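Local coordinates for oxidoreductase, NAD-binding/iron-sulfur cluster-binding protein (Nitratireductor pacificus pht-3B, PDB 6ZXU) that is a catabolic reductive dehalogenase, removing halogen from organohalide substrates with a cobalamin cofactor and two [4Fe-4S] clusters, at residues Q57-P62 against D205-A210; G214-R217 against V222-A225. All blocks are in the same frame, centred on the assembly; numbering follows the deposited sequence.

Contact 1 of 2, residues Q57-P62 against D205-A210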
loop_
_atom_site.group_PDB
_atom_site.type_symbol
_atom_site.label_atom_id
_atom_site.label_comp_id
_atom_site.label_asym_id
_atom_site.label_seq_id
_atom_site.Cartn_x
_atom_site.Cartn_y
_atom_site.Cartn_z
ATOM N N GLN A 57 12.557 16.268 31.742
ATOM C CA GLN A 57 13.879 15.810 32.147
ATOM C C GLN A 57 14.685 15.367 30.936
ATOM O O GLN A 57 14.160 15.115 29.897
ATOM C CB GLN A 57 13.796 14.675 33.124
ATOM C CG GLN A 57 12.889 13.570 32.660
ATOM C CD GLN A 57 12.788 12.419 33.668
ATOM O OE1 GLN A 57 13.727 12.152 34.424
ATOM N NE2 GLN A 57 11.666 11.712 33.648
ATOM N N PRO A 58 15.981 15.314 31.053
ATOM C CA PRO A 58 16.688 15.017 29.809
ATOM C C PRO A 58 16.491 13.552 29.339
ATOM O O PRO A 58 16.418 12.640 30.166
ATOM C CB PRO A 58 18.158 15.286 30.162
ATOM C CG PRO A 58 18.228 15.189 31.672
ATOM C CD PRO A 58 16.864 15.625 32.177
ATOM N N ALA A 59 16.470 13.350 28.005
ATOM C CA ALA A 59 16.194 12.021 27.408
ATOM C C ALA A 59 16.570 11.920 25.916
ATOM O O ALA A 59 16.520 12.873 25.211
ATOM C CB ALA A 59 14.727 11.687 27.542
ATOM N N ARG A 60 16.972 10.741 25.500
ATOM C CA ARG A 60 17.268 10.478 24.095
ATOM C C ARG A 60 16.374 9.334 23.599
ATOM O O ARG A 60 15.834 8.567 24.380
ATOM C CB ARG A 60 18.741 10.083 23.896
ATOM C CG ARG A 60 19.118 8.757 24.550
ATOM C CD ARG A 60 20.468 8.264 24.026
ATOM N NE ARG A 60 20.926 7.000 24.618
ATOM C CZ ARG A 60 20.483 5.766 24.275
ATOM N NH1 ARG A 60 19.532 5.588 23.336
ATOM N NH2 ARG A 60 20.960 4.696 24.906
ATOM N N GLN A 61 16.287 9.236 22.273
ATOM C CA GLN A 61 15.582 8.172 21.595
ATOM C C GLN A 61 16.358 6.906 21.688
ATOM O O GLN A 61 17.557 6.932 21.793
ATOM C CB GLN A 61 15.350 8.508 20.139
ATOM C CG GLN A 61 14.466 9.693 19.890
ATOM C CD GLN A 61 14.122 9.833 18.433
ATOM O OE1 GLN A 61 13.394 9.025 17.910
ATOM N NE2 GLN A 61 14.590 10.883 17.787
ATOM N N PRO A 62 15.662 5.744 21.683
ATOM C CA PRO A 62 16.329 4.460 21.479
ATOM C C PRO A 62 17.219 4.405 20.246
ATOM O O PRO A 62 16.971 5.064 19.255
ATOM C CB PRO A 62 15.161 3.456 21.267
ATOM C CG PRO A 62 13.993 4.104 21.936
ATOM C CD PRO A 62 14.185 5.580 21.739
ATOM N N ASP A 205 12.650 19.852 20.405
ATOM C CA ASP A 205 13.207 18.757 21.225
ATOM C C ASP A 205 12.231 17.579 21.160
ATOM O O ASP A 205 11.234 17.551 21.872
ATOM C CB ASP A 205 13.405 19.190 22.688
ATOM C CG ASP A 205 14.206 18.193 23.502
ATOM O OD1 ASP A 205 14.101 16.946 23.358
ATOM O OD2 ASP A 205 14.952 18.662 24.373
ATOM N N LEU A 206 12.567 16.602 20.328
ATOM C CA LEU A 206 11.670 15.511 20.042
ATOM C C LEU A 206 11.386 14.700 21.288
ATOM O O LEU A 206 10.257 14.369 21.536
ATOM C CB LEU A 206 12.263 14.581 18.943
ATOM C CG LEU A 206 12.646 15.169 17.587
ATOM C CD1 LEU A 206 13.476 14.185 16.758
ATOM C CD2 LEU A 206 11.392 15.587 16.843
ATOM N N ALA A 207 12.405 14.319 22.050
ATOM C CA ALA A 207 12.218 13.503 23.232
ATOM C C ALA A 207 11.347 14.194 24.261
ATOM O O ALA A 207 10.408 13.582 24.829
ATOM C CB ALA A 207 13.539 13.093 23.810
ATOM N N ARG A 208 11.536 15.507 24.430
ATOM C CA ARG A 208 10.716 16.242 25.358
ATOM C C ARG A 208 9.226 16.241 24.943
ATOM O O ARG A 208 8.321 16.116 25.776
ATOM C CB ARG A 208 11.246 17.710 25.470
ATOM C CG ARG A 208 10.145 18.641 26.019
ATOM C CD ARG A 208 10.629 20.064 26.285
ATOM N NE ARG A 208 11.772 19.930 27.165
ATOM C CZ ARG A 208 12.795 20.753 27.180
ATOM N NH1 ARG A 208 12.802 21.801 26.360
ATOM N NH2 ARG A 208 13.791 20.522 28.031
ATOM N N LEU A 209 8.980 16.466 23.675
ATOM C CA LEU A 209 7.631 16.513 23.187
ATOM C C LEU A 209 6.980 15.088 23.265
ATOM O O LEU A 209 5.752 14.983 23.421
ATOM C CB LEU A 209 7.549 17.014 21.737
ATOM C CG LEU A 209 7.983 18.496 21.507
ATOM C CD1 LEU A 209 7.970 18.834 20.048
ATOM C CD2 LEU A 209 7.090 19.456 22.281
ATOM N N ALA A 210 7.766 14.045 23.072
ATOM C CA ALA A 210 7.204 12.689 23.201
ATOM C C ALA A 210 6.679 12.417 24.603
ATOM O O ALA A 210 5.669 11.701 24.783
ATOM C CB ALA A 210 8.238 11.641 22.830
#

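Contact 2 of 2, residues G214-R217 against V222-A225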
loop_
_atom_site.group_PDB
_atom_site.type_symbol
_atom_site.label_atom_id
_atom_site.label_comp_id
_atom_site.label_asym_id
_atom_site.label_seq_id
_atom_site.Cartn_x
_atom_site.Cartn_y
_atom_site.Cartn_z
ATOM N N GLY A 214 2.546 12.178 25.714
ATOM C CA GLY A 214 2.010 10.971 26.324
ATOM C C GLY A 214 2.415 9.673 25.644
ATOM O O GLY A 214 1.790 8.657 25.869
ATOM N N LEU A 215 3.505 9.675 24.857
ATOM C CA LEU A 215 3.935 8.451 24.153
ATOM C C LEU A 215 4.968 7.697 24.928
ATOM O O LEU A 215 5.115 6.508 24.747
ATOM C CB LEU A 215 4.518 8.811 22.743
ATOM C CG LEU A 215 3.722 9.650 21.775
ATOM C CD1 LEU A 215 4.322 9.539 20.388
ATOM C CD2 LEU A 215 2.295 9.183 21.776
ATOM N N ALA A 216 5.736 8.386 25.781
ATOM C CA ALA A 216 6.826 7.739 26.466
ATOM C C ALA A 216 7.107 8.307 27.858
ATOM O O ALA A 216 6.591 9.343 28.220
ATOM C CB ALA A 216 8.068 7.763 25.597
ATOM N N ARG A 217 7.941 7.588 28.590
ATOM C CA ARG A 217 8.522 8.008 29.827
ATOM C C ARG A 217 9.995 7.771 29.733
ATOM O O ARG A 217 10.443 7.125 28.807
ATOM C CB ARG A 217 8.020 7.157 30.981
ATOM C CG ARG A 217 6.520 7.001 31.008
ATOM C CD ARG A 217 6.066 6.415 32.349
ATOM N NE ARG A 217 6.324 5.008 32.496
ATOM C CZ ARG A 217 5.890 4.274 33.533
ATOM N NH1 ARG A 217 5.204 4.806 34.554
ATOM N NH2 ARG A 217 6.164 2.974 33.557
ATOM N N VAL A 222 16.740 7.413 28.778
ATOM C CA VAL A 222 16.311 6.898 27.458
ATOM C C VAL A 222 14.807 6.798 27.490
ATOM O O VAL A 222 14.232 6.383 28.487
ATOM C CB VAL A 222 16.914 5.505 27.145
ATOM C CG1 VAL A 222 16.628 5.101 25.728
ATOM C CG2 VAL A 222 18.423 5.501 27.321
ATOM N N LEU A 223 14.166 7.200 26.410
ATOM C CA LEU A 223 12.728 7.059 26.256
ATOM C C LEU A 223 12.298 5.611 26.149
ATOM O O LEU A 223 12.992 4.801 25.562
ATOM C CB LEU A 223 12.254 7.766 25.018
ATOM C CG LEU A 223 12.342 9.271 24.987
ATOM C CD1 LEU A 223 11.848 9.714 23.633
ATOM C CD2 LEU A 223 11.524 9.900 26.113
ATOM N N VAL A 224 11.200 5.299 26.826
ATOM C CA VAL A 224 10.592 3.970 26.872
ATOM C C VAL A 224 9.108 4.136 26.597
ATOM O O VAL A 224 8.431 4.902 27.253
ATOM C CB VAL A 224 10.802 3.252 28.221
ATOM C CG1 VAL A 224 10.064 1.920 28.209
ATOM C CG2 VAL A 224 12.273 2.939 28.481
ATOM N N ALA A 225 8.596 3.509 25.556
ATOM C CA ALA A 225 7.161 3.661 25.215
ATOM C C ALA A 225 6.444 2.415 25.562
ATOM O O ALA A 225 6.957 1.326 25.282
ATOM C CB ALA A 225 6.991 3.954 23.723
HETATM O O HOH W 1 6.831 3.754 29.600
#

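Contact 1 of 2, residues Q57-P62 against D205-A210
Arg60 and Ala207 bring the two backbones closest, their CA atoms 5.9 Å apart, where the extended chain of 57-62 passes over the first turn of the helix that begins at Leu206. Ala59 O lies 3.3 Å from Ala207 CB, the methyl beside the carbonyl rather than in front of it. Alanine suits both places: on the helix a single methyl lets the incoming chain settle close to the turn, and on the extended segment Ala59 CB meets Ala207 CB at 4.2 Å as a small apolar patch.

The helix start is formed by Asp205, a classic N-cap. Its OD1 accepts from Arg208 N at 3.1 Å, a nearly straight bond of 163° that reaches the oxygen from above the carboxylate plane and occupies an amide with no helical carbonyl before it. This helix, 206-212, leans on strand 232-239 of the antiparallel four-stranded sheet, where Leu206 packs on Val236 and Ala210 on Leu234.

Gln61 reaches the same strand. Its CG stands opposite the carbonyl carbon (chi1 -64°) and the chain runs extended from there, which carries the amide at a slant beside Leu206: NE2 comes to 3.6 Å from CD1, a van der Waals touch of amide nitrogen on methyl, while OE1 accepts from Leu234 N. A buried glutamine fits here because a long side chain can bring an acceptor to a backbone amide. Arg60, whose CB points away from the helix, runs extended alongside its own segment, and NH1 donates to Gln61 O at 2.8 Å, a bent bond of 142°.

Contact 2 of 2, residues G214-R217 against V222-A225
Arg217 and Val224 form an antiparallel hydrogen-bonded pair, so two reciprocal backbone bonds join the same two residues: Arg217 N donates to Val224 O at 3.0 Å, and Val224 N to Arg217 O at 2.8 Å. The first is nearly straight at the hydrogen (169°), and in the second the donor sits almost on the line of the carbonyl. CA-H...O contacts add to these, Leu223 CA to Arg217 O and Ala225 CA to Leu215 O at 3.5 Å. The Leu215 oxygen is buried without a conventional partner in the model, and this poorly directed contact (125° at the hydrogen) compensates it only slightly at best.

Water serves as a third link, accepting from Arg217 NE at 3.2 Å and donating to Val224 O, so this carbonyl is gripped by both a backbone amide and the water. NH1 of Arg217 donates to Ala250 O and Gly253 O; a long, many-donor side chain suits this bridge to a separate loop.

Apolar contacts lie on the side of Ala216 and Leu223: Ala216 CB sits 4.1 Å from Leu223 CD2 and 4.4 Å from Ala225 CB. The same methyl also lies 3.3 Å from Val224 O, close against a carbonyl, where a small side chain fits. Leu223 also packs on Phe232, Leu234 and Val211, a buried place that suits a branched apolar chain.

Gly214, at positive phi (92°), where a side chain would press on the preceding carbonyl oxygen, ends helix 206-212 in a Schellman motif, and after Leu215 and Ala216 the chain enters the antiparallel two-stranded beta-hairpin of strands 217-219 and 222-224.

How the contacts relate
From the N terminus, the chain first lays down 57-62, then runs through 142 residues, including strands 121-126, 142-149 and 194-198, before 205-210 returns to close contact 1, a long-range loop. Only then does contact 2 open and shut, a short hairpin closure with four residues between its segments, so the two follow in series without nesting or crossing. They nevertheless touch: Arg60 O meets Leu223 N in a probable hydrogen bond, and Ala207 packs against Leu223. Together they tie the early loop, helix 206-212 and the hairpin to strand 232-239 at the periphery, away from the cofactors; the centres of contacts 1 and 2 lie about 31 and 29 Å from the centre of the chain.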